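Local coordinates for CD1-2 antigen (Gallus gallus, PDB 3DBX), which probably binds lipid antigens in a groove of its MHC-like domain and presents them to T cells, as other CD1 proteins do, at residues L15-L20 with K68-S73; A36-M41 with S213-P218; T128-L131 with W136-Q139; L205-R210 with H263-R268; C209-T212 with P218-V221. One frame throughout, in Å; residues are numbered along the deposited sequence.

Contact 1. Residues L15-L20 with K68-S73; sequences LFYTLL and KILSFS
L70 meets L15 and Y17 where helix 66-71 passes above the central strand 12-21, a small instance of how a helix is seated on a sheet through a few long side chains. One residue before it, I69 sends its side chain to I165 and S169 of helix 156-180, so that successive residues serve two different neighbours. L70 then carries the contact from the helix side. Its CD2 lies 3.6 Å from L15 CD1, and the second methyls follow more loosely, L70 CD1 being 4.1 Å from L15 CD2. In both leucines CG stands anti to the carbonyl carbon (chi1 -67° in L15 and -64° in L70), which extends the forked ends into the gap between the backbones. Y17 comes in at about a right angle to L70, its OH 4.0 Å from L70 CB. Y17 OH is also 2.9 Å from a water, which donates to L70 O at 3.0 Å, so a polar bridge accompanies the apolar touch. Beyond L70, S71 OG bonds back to K67 O, and S73 O receives the side-chain amide of N79. The L15 side chain packs on F170 and comes within about 4 Å of a bound palmitic acid. A strand residue and a helix residue meeting close to a bound acyl chain fit the hydrophobic groove in the MHC-like fold of CD1 proteins.

Contact 2. Residues A36-M41 with S213-P218; sequences ADVPIM and SFYPRP
D37 and Y215 join the MHC-like platform to the immunoglobulin domain through a direct hydrogen bond, and illustrate how a domain junction can be centred on one carboxylate with several partners. Y215 OH donates to D37 OD1 over 2.6 Å, and D37 OD1 accepts through its syn lone pair, on the side of OD2. The two side chains arrive from opposite directions, and the carboxylate lies 16° from the ring plane, almost coplanar with it. That alignment brings the second oxygen to the ring edge as well, with D37 OD2 3.1 Å from Y215 CE2. Y215 CG is anti to the backbone N (chi1 -177°), which lets the phenol reach across to the platform.

A second, water-mediated link runs from D37 OD2 to the backbone of R217: the water donates to the carboxylate and accepts from R217 N at 2.9 Å. OD2 is also hydrogen-bonded to Y249 OH, from strand 249-257.

Looser packing and ring contacts surround the pair. V38 CG2 is a methyl beside the hydroxyl, 4.0 Å from Y215 OH; P216 CB lies 4.2 Å above one face of the Y215 ring, and R187 makes a cation-pi contact with the same ring.

With hydrogen bonds to two hydroxyls and a water, the D37 carboxylate is probably stabilised in its charged form, and bonds to both oxygens restrain its rotation.

Contact 3. Residues T128-L131 with W136-Q139; sequences TYEL and WVPQ
T128 and V137 form an antiparallel hydrogen-bonded pair, with Y129 and W136 as the adjoining non-hydrogen-bonded pair. T128 N donates to V137 O over 2.7 Å, and V137 N returns to T128 O over 2.6 Å, both bonds nearly straight. The same T128 O is also approached by W136 CA at 3.3 Å, a CA-H...O contact, so two neighbouring groups of the opposite strand share one carbonyl.

As in any sheet, alternate side chains part to the two faces, and here the faces differ sharply. On one, the Y129 side chain lies over the indole of W136. Y129 CB sits 3.5 Å from the centroid of the W136 six-membered ring, only 2° off the normal, a CH-pi contact over the ring centre. The tyrosine ring runs on obliquely past the five-membered ring, the planes 42° apart, with Y129 CD1 over the indole face 3.3 Å from W136 NE1. CG anti to the backbone N (chi1 178°) carries the Y129 ring along the indole. Y129 OH ends in a hydrogen bond with S159 OG, while W136 touches L152 and L162 of the overlying helices.

On the face bearing T128 and V137, the bent Q139 chain brings Q139 NE2 3.5 Å from T128 CB, although T128 OG1 finds its hydrogen bonds with N118 and V117. E130 OE2 rests 3.5 Å from V137 CG2, and OE1 makes a salt bridge with R135.

W136 also touches bound palmitic acid: this is the edge beta hairpin of an MHC-like platform, its aromatic face forming part of the floor under the helices.

Contact 4. Residues L205-R210 with H263-R268; sequences LLLVCR and HGYACR
The C209-C267 disulfide is a covalent cross-link between the two sheets of the immunoglobulin domain, joining strand 204-214 of one to strand 265-270 of the other. It shows how a beta sandwich can be bolted through its middle. The SG atoms of C209 and C267 are 2.0 Å apart, with a torsion of -82° about the S-S bond, the left-handed sense and close to the relaxed right angle. In both cysteines SG stands anti to the backbone N (chi1 -179° in C209, -174° in C267), which directs both sulfurs into the space between the sheets. The CA atoms of C209 and C267 are accordingly 6.1 Å apart.

Two residues earlier on each strand, the gap between L207 CA and Y265 CA has widened to 8.7 Å, and larger side chains fill it. L207 CD1 packs against Y265 CB and Y265 CG, each at 3.7 Å, the two side chains crossing at about a right angle. W223 of strand 220-225 packs against both L207 and C209, the familiar tryptophan beside an immunoglobulin disulfide. Y265 OH, meanwhile, bonds to D261 and R225.

Chemically, a disulfide with a near-relaxed torsion fixes the separation of the sheets at one point, and purely apolar packing adapts to the wider space next to it.

Contact 5. Residues C209-T212 with P218-V221; sequences CRVT and PIAV
V211, I219 and V221 belong to the hydrophobic core of a C1-set immunoglobulin sandwich, at the place where strand 204-214 of one sheet faces the start of strand 220-225 in the other. Facing sheets are held by apolar side chains meeting between them, and this is a compact example, with V211 CA and V221 CA 8.4 Å apart.

V211 serves two partners with its two methyls. CG2 reaches toward V221 tip to tip, V211 CG2 lying 3.9 Å from V221 CG2. CG1 turns to the other side chain: V211 CG1 is 3.8 Å from I219 CD1, and here the two side chains slide past each other in opposite directions. The branching of V211, with CG1 anti to the backbone N (chi1 -174°) and CG2 anti to the carbonyl carbon, is what separates these roles. The extended I219 chain (chi2 175°) brings its CD1 to V211 CG1. A lighter touch joins V221 CG1 to C209 SG at 4.2 Å, so the valine also lies against the sulfur.

Further strands join the packing. V269 of strand 265-270 touches both V211 and I219, strand 249-257 adds L251 to I219 and S253 to V221, and A193 of strand 192-200 meets V211. On the outer face of strand 204-214, R210 and T212 point away from the core and meet the second protein chain of the assembly.

From the N terminus, contact 1 closes first, bringing helix 66-71 back over the central strand of the platform. Contact 2 opens before that loop is complete and closes far later, in the second domain, so the two cross; L70 and M41 touch where they meet. Contact 3, a short hairpin at the platform's far edge, falls wholly within the long span of contact 2. Contacts 4 and 5 both start on strand 204-214. Contact 5 closes almost at once, within the wider loop of contact 4, and contact 4 crosses contact 2. F214 packing on I219 joins contacts 2 and 5, linking the domain junction to the sandwich core.

Contact 1. Residues L15-L20 with K68-S73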
# COMPACT_ATOMS: atom_id res chain seq x y z
N LEU A 15 2.83 -10.32 5.29
CA LEU A 15 3.96 -10.56 4.45
C LEU A 15 3.48 -10.49 2.99
O LEU A 15 2.47 -11.10 2.62
CB LEU A 15 4.54 -11.95 4.72
CG LEU A 15 5.20 -12.29 6.05
CD1 LEU A 15 5.40 -13.82 6.19
CD2 LEU A 15 6.52 -11.58 6.19
N PHE A 16 4.23 -9.77 2.18
CA PHE A 16 3.94 -9.61 0.75
C PHE A 16 5.20 -9.99 -0.04
O PHE A 16 6.22 -9.35 0.13
CB PHE A 16 3.66 -8.11 0.48
CG PHE A 16 2.44 -7.59 1.17
CD1 PHE A 16 1.22 -7.56 0.52
CD2 PHE A 16 2.50 -7.13 2.48
CE1 PHE A 16 0.07 -7.07 1.17
CE2 PHE A 16 1.36 -6.65 3.14
CZ PHE A 16 0.16 -6.62 2.49
N TYR A 17 5.13 -10.98 -0.92
CA TYR A 17 6.31 -11.41 -1.69
C TYR A 17 5.97 -11.47 -3.16
O TYR A 17 4.91 -11.96 -3.50
CB TYR A 17 6.76 -12.81 -1.26
CG TYR A 17 7.63 -12.82 -0.04
CD1 TYR A 17 9.00 -12.90 -0.14
CD2 TYR A 17 7.07 -12.71 1.23
CE1 TYR A 17 9.83 -12.89 1.00
CE2 TYR A 17 7.89 -12.70 2.39
CZ TYR A 17 9.26 -12.78 2.26
OH TYR A 17 10.06 -12.79 3.39
N THR A 18 6.88 -10.98 -4.00
CA THR A 18 6.77 -11.02 -5.48
C THR A 18 8.01 -11.71 -6.04
O THR A 18 9.16 -11.34 -5.73
CB THR A 18 6.65 -9.62 -6.06
OG1 THR A 18 5.49 -8.97 -5.50
CG2 THR A 18 6.52 -9.64 -7.57
N LEU A 19 7.75 -12.76 -6.80
CA LEU A 19 8.79 -13.55 -7.42
C LEU A 19 8.58 -13.37 -8.92
O LEU A 19 7.64 -13.90 -9.47
CB LEU A 19 8.63 -15.03 -7.02
CG LEU A 19 9.13 -15.46 -5.64
CD1 LEU A 19 8.41 -14.68 -4.53
CD2 LEU A 19 8.99 -16.93 -5.41
N LEU A 20 9.43 -12.55 -9.54
CA LEU A 20 9.40 -12.31 -10.97
C LEU A 20 10.43 -13.20 -11.62
O LEU A 20 11.65 -12.99 -11.51
CB LEU A 20 9.65 -10.84 -11.32
CG LEU A 20 9.92 -10.47 -12.79
CD1 LEU A 20 8.95 -11.12 -13.83
CD2 LEU A 20 9.95 -8.95 -12.95
N LYS A 68 14.83 -16.74 10.07
CA LYS A 68 15.27 -18.06 9.58
C LYS A 68 14.14 -18.81 8.85
O LYS A 68 14.38 -19.45 7.82
CB LYS A 68 15.85 -18.90 10.71
N ILE A 69 12.92 -18.72 9.39
CA ILE A 69 11.70 -19.30 8.81
C ILE A 69 11.46 -18.79 7.39
O ILE A 69 11.13 -19.56 6.48
CB ILE A 69 10.45 -18.95 9.69
CG1 ILE A 69 10.38 -19.85 10.92
CG2 ILE A 69 9.14 -19.01 8.87
CD1 ILE A 69 9.41 -19.36 11.99
N LEU A 70 11.61 -17.47 7.23
CA LEU A 70 11.28 -16.80 5.99
C LEU A 70 12.29 -17.05 4.88
O LEU A 70 11.95 -16.97 3.69
CB LEU A 70 11.11 -15.30 6.26
CG LEU A 70 9.96 -14.87 7.20
CD1 LEU A 70 9.93 -13.36 7.46
CD2 LEU A 70 8.62 -15.36 6.69
N SER A 71 13.52 -17.38 5.27
CA SER A 71 14.64 -17.50 4.34
C SER A 71 15.09 -18.93 4.04
O SER A 71 15.17 -19.33 2.89
CB SER A 71 15.82 -16.70 4.88
OG SER A 71 15.35 -15.58 5.61
N PHE A 72 15.38 -19.70 5.08
CA PHE A 72 16.08 -20.97 4.89
C PHE A 72 15.19 -22.20 5.04
O PHE A 72 15.61 -23.31 4.69
CB PHE A 72 17.29 -21.11 5.83
CG PHE A 72 18.02 -19.82 6.09
CD1 PHE A 72 18.66 -19.13 5.05
CD2 PHE A 72 18.11 -19.30 7.39
CE1 PHE A 72 19.34 -17.94 5.30
CE2 PHE A 72 18.79 -18.10 7.65
CZ PHE A 72 19.41 -17.42 6.60
N SER A 73 13.97 -22.01 5.55
CA SER A 73 13.12 -23.15 5.93
C SER A 73 12.34 -23.74 4.76
O SER A 73 12.40 -23.25 3.63
CB SER A 73 12.18 -22.77 7.08
OG SER A 73 11.08 -21.98 6.62
O HOH W 1 12.41 -14.22 2.64

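Contact 2. Residues A36-M41 with S213-P218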
# COMPACT_ATOMS: atom_id res chain seq x y z
N ALA A 36 0.84 -3.50 11.45
CA ALA A 36 -0.02 -2.38 11.02
C ALA A 36 0.43 -1.86 9.64
O ALA A 36 0.52 -2.66 8.70
CB ALA A 36 -0.05 -1.25 12.08
N ASP A 37 0.76 -0.58 9.51
CA ASP A 37 1.34 -0.05 8.25
C ASP A 37 2.83 0.23 8.37
O ASP A 37 3.41 0.93 7.54
CB ASP A 37 0.61 1.24 7.78
CG ASP A 37 0.48 2.29 8.86
OD1 ASP A 37 0.93 2.06 10.00
OD2 ASP A 37 -0.08 3.37 8.56
N VAL A 38 3.46 -0.31 9.40
CA VAL A 38 4.87 -0.04 9.65
C VAL A 38 5.64 -1.19 9.04
O VAL A 38 5.42 -2.33 9.45
CB VAL A 38 5.16 -0.05 11.17
CG1 VAL A 38 6.66 0.17 11.44
CG2 VAL A 38 4.29 1.01 11.88
N PRO A 39 6.51 -0.90 8.05
CA PRO A 39 7.44 -1.87 7.47
C PRO A 39 8.43 -2.32 8.54
O PRO A 39 9.08 -1.48 9.16
CB PRO A 39 8.15 -1.05 6.41
CG PRO A 39 7.15 0.05 6.06
CD PRO A 39 6.64 0.42 7.40
N ILE A 40 8.51 -3.63 8.78
CA ILE A 40 9.36 -4.21 9.84
C ILE A 40 10.65 -4.74 9.21
O ILE A 40 11.75 -4.57 9.76
CB ILE A 40 8.59 -5.36 10.61
CG1 ILE A 40 7.48 -4.78 11.46
CG2 ILE A 40 9.49 -6.13 11.53
CD1 ILE A 40 7.85 -3.49 12.13
N MET A 41 10.48 -5.38 8.05
CA MET A 41 11.56 -6.05 7.33
C MET A 41 11.30 -5.88 5.85
O MET A 41 10.15 -5.88 5.41
CB MET A 41 11.59 -7.55 7.66
CG MET A 41 12.21 -7.87 8.98
SD MET A 41 12.35 -9.63 9.37
CE MET A 41 10.63 -10.14 9.38
N SER A 213 -1.35 15.31 6.55
CA SER A 213 -0.45 15.24 7.72
C SER A 213 -0.80 14.26 8.80
O SER A 213 -0.13 14.26 9.85
CB SER A 213 -0.20 16.62 8.35
OG SER A 213 0.50 17.44 7.42
N PHE A 214 -1.80 13.41 8.57
CA PHE A 214 -2.35 12.64 9.70
C PHE A 214 -1.86 11.20 9.85
O PHE A 214 -1.56 10.51 8.88
CB PHE A 214 -3.88 12.65 9.68
CG PHE A 214 -4.49 12.07 8.43
CD1 PHE A 214 -4.77 12.89 7.36
CD2 PHE A 214 -4.85 10.73 8.38
CE1 PHE A 214 -5.40 12.35 6.19
CE2 PHE A 214 -5.42 10.18 7.25
CZ PHE A 214 -5.68 11.00 6.14
N TYR A 215 -1.80 10.75 11.09
CA TYR A 215 -1.46 9.35 11.34
C TYR A 215 -2.16 8.98 12.65
O TYR A 215 -2.13 9.76 13.59
CB TYR A 215 0.07 9.16 11.43
CG TYR A 215 0.44 7.70 11.61
CD1 TYR A 215 0.66 7.17 12.87
CD2 TYR A 215 0.48 6.84 10.51
CE1 TYR A 215 0.95 5.81 13.04
CE2 TYR A 215 0.78 5.48 10.67
CZ TYR A 215 1.00 4.97 11.93
OH TYR A 215 1.30 3.63 12.06
N PRO A 216 -2.76 7.78 12.74
CA PRO A 216 -2.84 6.66 11.81
C PRO A 216 -3.79 6.90 10.62
O PRO A 216 -4.39 7.95 10.50
CB PRO A 216 -3.29 5.49 12.71
CG PRO A 216 -4.02 6.13 13.86
CD PRO A 216 -3.33 7.46 14.07
N ARG A 217 -3.91 5.90 9.75
CA ARG A 217 -4.62 6.01 8.48
C ARG A 217 -6.13 6.22 8.55
O ARG A 217 -6.68 6.92 7.67
CB ARG A 217 -4.34 4.74 7.66
CG ARG A 217 -4.69 4.84 6.14
CD ARG A 217 -4.45 3.48 5.49
NE ARG A 217 -4.41 3.53 4.02
CZ ARG A 217 -5.48 3.41 3.22
NH1 ARG A 217 -6.70 3.29 3.74
NH2 ARG A 217 -5.33 3.44 1.89
N PRO A 218 -6.85 5.50 9.46
CA PRO A 218 -8.32 5.64 9.44
C PRO A 218 -8.75 7.07 9.72
O PRO A 218 -8.15 7.74 10.55
CB PRO A 218 -8.75 4.73 10.59
CG PRO A 218 -7.67 3.69 10.65
CD PRO A 218 -6.43 4.48 10.44
O HOH W 2 -2.18 3.62 9.97

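Contact 3. Residues T128-L131 with W136-Q139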
# COMPACT_ATOMS: atom_id res chain seq x y z
N THR A 128 -5.29 -21.00 -2.56
CA THR A 128 -5.34 -20.51 -1.17
C THR A 128 -5.17 -21.62 -0.13
O THR A 128 -5.52 -22.76 -0.39
CB THR A 128 -6.60 -19.65 -0.89
OG1 THR A 128 -6.45 -18.97 0.37
CG2 THR A 128 -7.86 -20.49 -0.85
N TYR A 129 -4.63 -21.29 1.04
CA TYR A 129 -4.45 -22.28 2.10
C TYR A 129 -5.53 -22.22 3.17
O TYR A 129 -5.69 -21.23 3.87
CB TYR A 129 -3.04 -22.21 2.71
CG TYR A 129 -2.80 -23.19 3.84
CD1 TYR A 129 -2.80 -24.57 3.61
CD2 TYR A 129 -2.60 -22.74 5.15
CE1 TYR A 129 -2.59 -25.47 4.65
CE2 TYR A 129 -2.39 -23.65 6.21
CZ TYR A 129 -2.39 -25.01 5.95
OH TYR A 129 -2.19 -25.93 6.96
N GLU A 130 -6.28 -23.32 3.28
CA GLU A 130 -7.35 -23.48 4.26
C GLU A 130 -6.80 -24.15 5.53
O GLU A 130 -6.59 -25.36 5.56
CB GLU A 130 -8.46 -24.33 3.63
CG GLU A 130 -9.85 -24.11 4.20
CD GLU A 130 -10.93 -24.46 3.19
OE1 GLU A 130 -11.56 -25.54 3.33
OE2 GLU A 130 -11.13 -23.67 2.25
N LEU A 131 -6.57 -23.35 6.57
CA LEU A 131 -5.93 -23.82 7.80
C LEU A 131 -6.73 -24.93 8.48
O LEU A 131 -6.17 -25.97 8.80
CB LEU A 131 -5.68 -22.66 8.77
CG LEU A 131 -4.52 -22.78 9.78
CD1 LEU A 131 -4.29 -21.44 10.45
CD2 LEU A 131 -4.70 -23.89 10.85
N TRP A 136 -4.82 -27.01 0.73
CA TRP A 136 -4.67 -25.92 -0.24
C TRP A 136 -5.78 -26.01 -1.30
O TRP A 136 -6.02 -27.09 -1.86
CB TRP A 136 -3.31 -26.00 -0.92
CG TRP A 136 -2.19 -25.59 -0.05
CD1 TRP A 136 -1.55 -26.35 0.88
CD2 TRP A 136 -1.54 -24.31 -0.03
NE1 TRP A 136 -0.56 -25.62 1.49
CE2 TRP A 136 -0.53 -24.36 0.95
CE3 TRP A 136 -1.73 -23.11 -0.75
CZ2 TRP A 136 0.30 -23.28 1.23
CZ3 TRP A 136 -0.90 -22.03 -0.46
CH2 TRP A 136 0.10 -22.12 0.52
N VAL A 137 -6.46 -24.89 -1.55
CA VAL A 137 -7.65 -24.85 -2.42
C VAL A 137 -7.40 -24.03 -3.70
O VAL A 137 -6.89 -22.90 -3.63
CB VAL A 137 -8.89 -24.26 -1.69
CG1 VAL A 137 -10.16 -24.83 -2.26
CG2 VAL A 137 -8.83 -24.52 -0.19
N PRO A 138 -7.75 -24.60 -4.88
CA PRO A 138 -7.60 -23.90 -6.16
C PRO A 138 -8.54 -22.70 -6.30
O PRO A 138 -9.71 -22.78 -5.92
CB PRO A 138 -7.98 -24.97 -7.20
CG PRO A 138 -7.92 -26.26 -6.47
CD PRO A 138 -8.31 -25.95 -5.07
N GLN A 139 -8.01 -21.59 -6.83
CA GLN A 139 -8.76 -20.35 -7.00
C GLN A 139 -9.20 -20.11 -8.45
O GLN A 139 -10.14 -19.35 -8.71
CB GLN A 139 -7.94 -19.15 -6.52
CG GLN A 139 -7.52 -19.17 -5.04
CD GLN A 139 -8.60 -18.65 -4.10
OE1 GLN A 139 -9.75 -19.10 -4.14
NE2 GLN A 139 -8.23 -17.71 -3.24

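Contact 4. Residues L205-R210 with H263-R268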
# COMPACT_ATOMS: atom_id res chain seq x y z
N LEU A 205 -20.23 24.42 -8.66
CA LEU A 205 -18.96 24.72 -8.02
C LEU A 205 -18.49 23.42 -7.43
O LEU A 205 -19.31 22.63 -6.98
CB LEU A 205 -19.18 25.69 -6.86
CG LEU A 205 -19.19 27.20 -7.02
CD1 LEU A 205 -19.86 27.76 -5.83
CD2 LEU A 205 -17.76 27.63 -7.00
N LEU A 206 -17.18 23.20 -7.42
CA LEU A 206 -16.63 22.06 -6.72
C LEU A 206 -16.02 22.56 -5.42
O LEU A 206 -15.09 23.35 -5.44
CB LEU A 206 -15.59 21.34 -7.57
CG LEU A 206 -14.99 20.05 -7.00
CD1 LEU A 206 -16.08 18.98 -7.04
CD2 LEU A 206 -13.79 19.59 -7.83
N LEU A 207 -16.57 22.12 -4.28
CA LEU A 207 -15.92 22.45 -3.02
C LEU A 207 -14.96 21.32 -2.71
O LEU A 207 -15.34 20.17 -2.88
CB LEU A 207 -16.93 22.60 -1.87
CG LEU A 207 -18.07 23.58 -2.16
CD1 LEU A 207 -18.95 23.70 -0.95
CD2 LEU A 207 -17.56 24.95 -2.60
N VAL A 208 -13.75 21.66 -2.28
CA VAL A 208 -12.68 20.68 -2.02
C VAL A 208 -12.24 20.83 -0.59
O VAL A 208 -11.99 21.94 -0.14
CB VAL A 208 -11.43 20.92 -2.92
CG1 VAL A 208 -10.33 19.90 -2.64
CG2 VAL A 208 -11.80 20.88 -4.42
N CYS A 209 -12.18 19.71 0.14
CA CYS A 209 -11.58 19.71 1.47
C CYS A 209 -10.31 18.84 1.35
O CYS A 209 -10.43 17.66 1.06
CB CYS A 209 -12.55 19.05 2.42
SG CYS A 209 -11.98 18.97 4.12
N ARG A 210 -9.13 19.42 1.52
CA ARG A 210 -7.90 18.66 1.41
C ARG A 210 -7.39 18.45 2.84
O ARG A 210 -7.16 19.41 3.55
CB ARG A 210 -6.89 19.42 0.56
CG ARG A 210 -5.52 18.71 0.43
CD ARG A 210 -4.53 19.65 -0.26
NE ARG A 210 -3.16 19.15 -0.13
CZ ARG A 210 -2.09 19.77 -0.59
NH1 ARG A 210 -2.21 20.91 -1.27
NH2 ARG A 210 -0.90 19.22 -0.41
N HIS A 263 -26.97 28.12 1.11
CA HIS A 263 -26.52 27.20 2.13
C HIS A 263 -25.09 27.57 2.53
O HIS A 263 -24.33 28.09 1.72
CB HIS A 263 -26.54 25.75 1.61
CG HIS A 263 -27.90 25.27 1.19
ND1 HIS A 263 -28.14 24.74 -0.06
CD2 HIS A 263 -29.08 25.25 1.84
CE1 HIS A 263 -29.42 24.42 -0.16
NE2 HIS A 263 -30.01 24.72 0.99
N GLY A 264 -24.75 27.34 3.79
CA GLY A 264 -23.38 27.48 4.24
C GLY A 264 -22.78 26.09 4.26
O GLY A 264 -23.46 25.14 4.66
N TYR A 265 -21.54 25.96 3.81
CA TYR A 265 -20.84 24.67 3.79
C TYR A 265 -19.58 24.63 4.71
O TYR A 265 -18.93 25.66 4.96
CB TYR A 265 -20.49 24.26 2.34
CG TYR A 265 -21.74 23.99 1.51
CD1 TYR A 265 -22.32 24.99 0.73
CD2 TYR A 265 -22.34 22.74 1.51
CE1 TYR A 265 -23.46 24.74 -0.03
CE2 TYR A 265 -23.47 22.49 0.76
CZ TYR A 265 -24.02 23.47 -0.01
OH TYR A 265 -25.14 23.20 -0.73
N ALA A 266 -19.28 23.44 5.21
CA ALA A 266 -18.07 23.16 5.99
C ALA A 266 -17.70 21.69 5.86
O ALA A 266 -18.60 20.84 5.77
CB ALA A 266 -18.28 23.49 7.47
N CYS A 267 -16.38 21.43 5.85
CA CYS A 267 -15.78 20.10 5.93
C CYS A 267 -15.54 19.74 7.41
O CYS A 267 -14.97 20.54 8.13
CB CYS A 267 -14.42 20.15 5.20
SG CYS A 267 -13.67 18.57 5.06
N ARG A 268 -16.00 18.57 7.85
CA ARG A 268 -15.73 18.09 9.19
C ARG A 268 -14.88 16.81 9.13
O ARG A 268 -15.16 15.90 8.32
CB ARG A 268 -17.04 17.86 9.97
CG ARG A 268 -16.79 17.40 11.44
CD ARG A 268 -17.95 17.63 12.37
NE ARG A 268 -19.05 16.69 12.15
CZ ARG A 268 -20.31 16.91 12.48
NH1 ARG A 268 -20.69 18.03 13.09
NH2 ARG A 268 -21.22 16.00 12.20

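Contact 5. Residues C209-T212 with P218-V221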
# COMPACT_ATOMS: atom_id res chain seq x y z
N CYS A 209 -12.18 19.71 0.14
CA CYS A 209 -11.58 19.71 1.47
C CYS A 209 -10.31 18.84 1.35
O CYS A 209 -10.43 17.66 1.06
CB CYS A 209 -12.55 19.05 2.42
SG CYS A 209 -11.98 18.97 4.12
N ARG A 210 -9.13 19.42 1.52
CA ARG A 210 -7.90 18.66 1.41
C ARG A 210 -7.39 18.45 2.84
O ARG A 210 -7.16 19.41 3.55
CB ARG A 210 -6.89 19.42 0.56
CG ARG A 210 -5.52 18.71 0.43
CD ARG A 210 -4.53 19.65 -0.26
NE ARG A 210 -3.16 19.15 -0.13
CZ ARG A 210 -2.09 19.77 -0.59
NH1 ARG A 210 -2.21 20.91 -1.27
NH2 ARG A 210 -0.90 19.22 -0.41
N VAL A 211 -7.24 17.19 3.24
CA VAL A 211 -6.85 16.86 4.63
C VAL A 211 -5.48 16.22 4.56
O VAL A 211 -5.30 15.30 3.78
CB VAL A 211 -7.83 15.84 5.22
CG1 VAL A 211 -7.50 15.62 6.71
CG2 VAL A 211 -9.32 16.38 5.10
N THR A 212 -4.52 16.74 5.33
CA THR A 212 -3.13 16.32 5.18
C THR A 212 -2.51 15.96 6.56
O THR A 212 -3.13 16.21 7.60
CB THR A 212 -2.31 17.47 4.45
OG1 THR A 212 -2.34 18.65 5.26
CG2 THR A 212 -2.96 17.84 3.12
N PRO A 218 -6.85 5.50 9.46
CA PRO A 218 -8.32 5.64 9.44
C PRO A 218 -8.75 7.07 9.72
O PRO A 218 -8.15 7.74 10.55
CB PRO A 218 -8.75 4.73 10.59
CG PRO A 218 -7.67 3.69 10.65
CD PRO A 218 -6.43 4.48 10.44
N ILE A 219 -9.76 7.55 9.00
CA ILE A 219 -10.25 8.94 9.15
C ILE A 219 -11.62 9.02 8.50
O ILE A 219 -11.96 8.19 7.62
CB ILE A 219 -9.25 9.95 8.47
CG1 ILE A 219 -9.48 11.40 8.94
CG2 ILE A 219 -9.27 9.81 6.94
CD1 ILE A 219 -8.43 12.35 8.38
N ALA A 220 -12.45 9.96 8.96
CA ALA A 220 -13.71 10.17 8.27
C ALA A 220 -13.90 11.66 8.05
O ALA A 220 -13.79 12.46 8.98
CB ALA A 220 -14.86 9.59 9.02
N VAL A 221 -14.16 12.01 6.80
CA VAL A 221 -14.31 13.39 6.36
C VAL A 221 -15.71 13.52 5.79
O VAL A 221 -16.07 12.78 4.85
CB VAL A 221 -13.31 13.72 5.27
CG1 VAL A 221 -13.51 15.16 4.80
CG2 VAL A 221 -11.86 13.49 5.77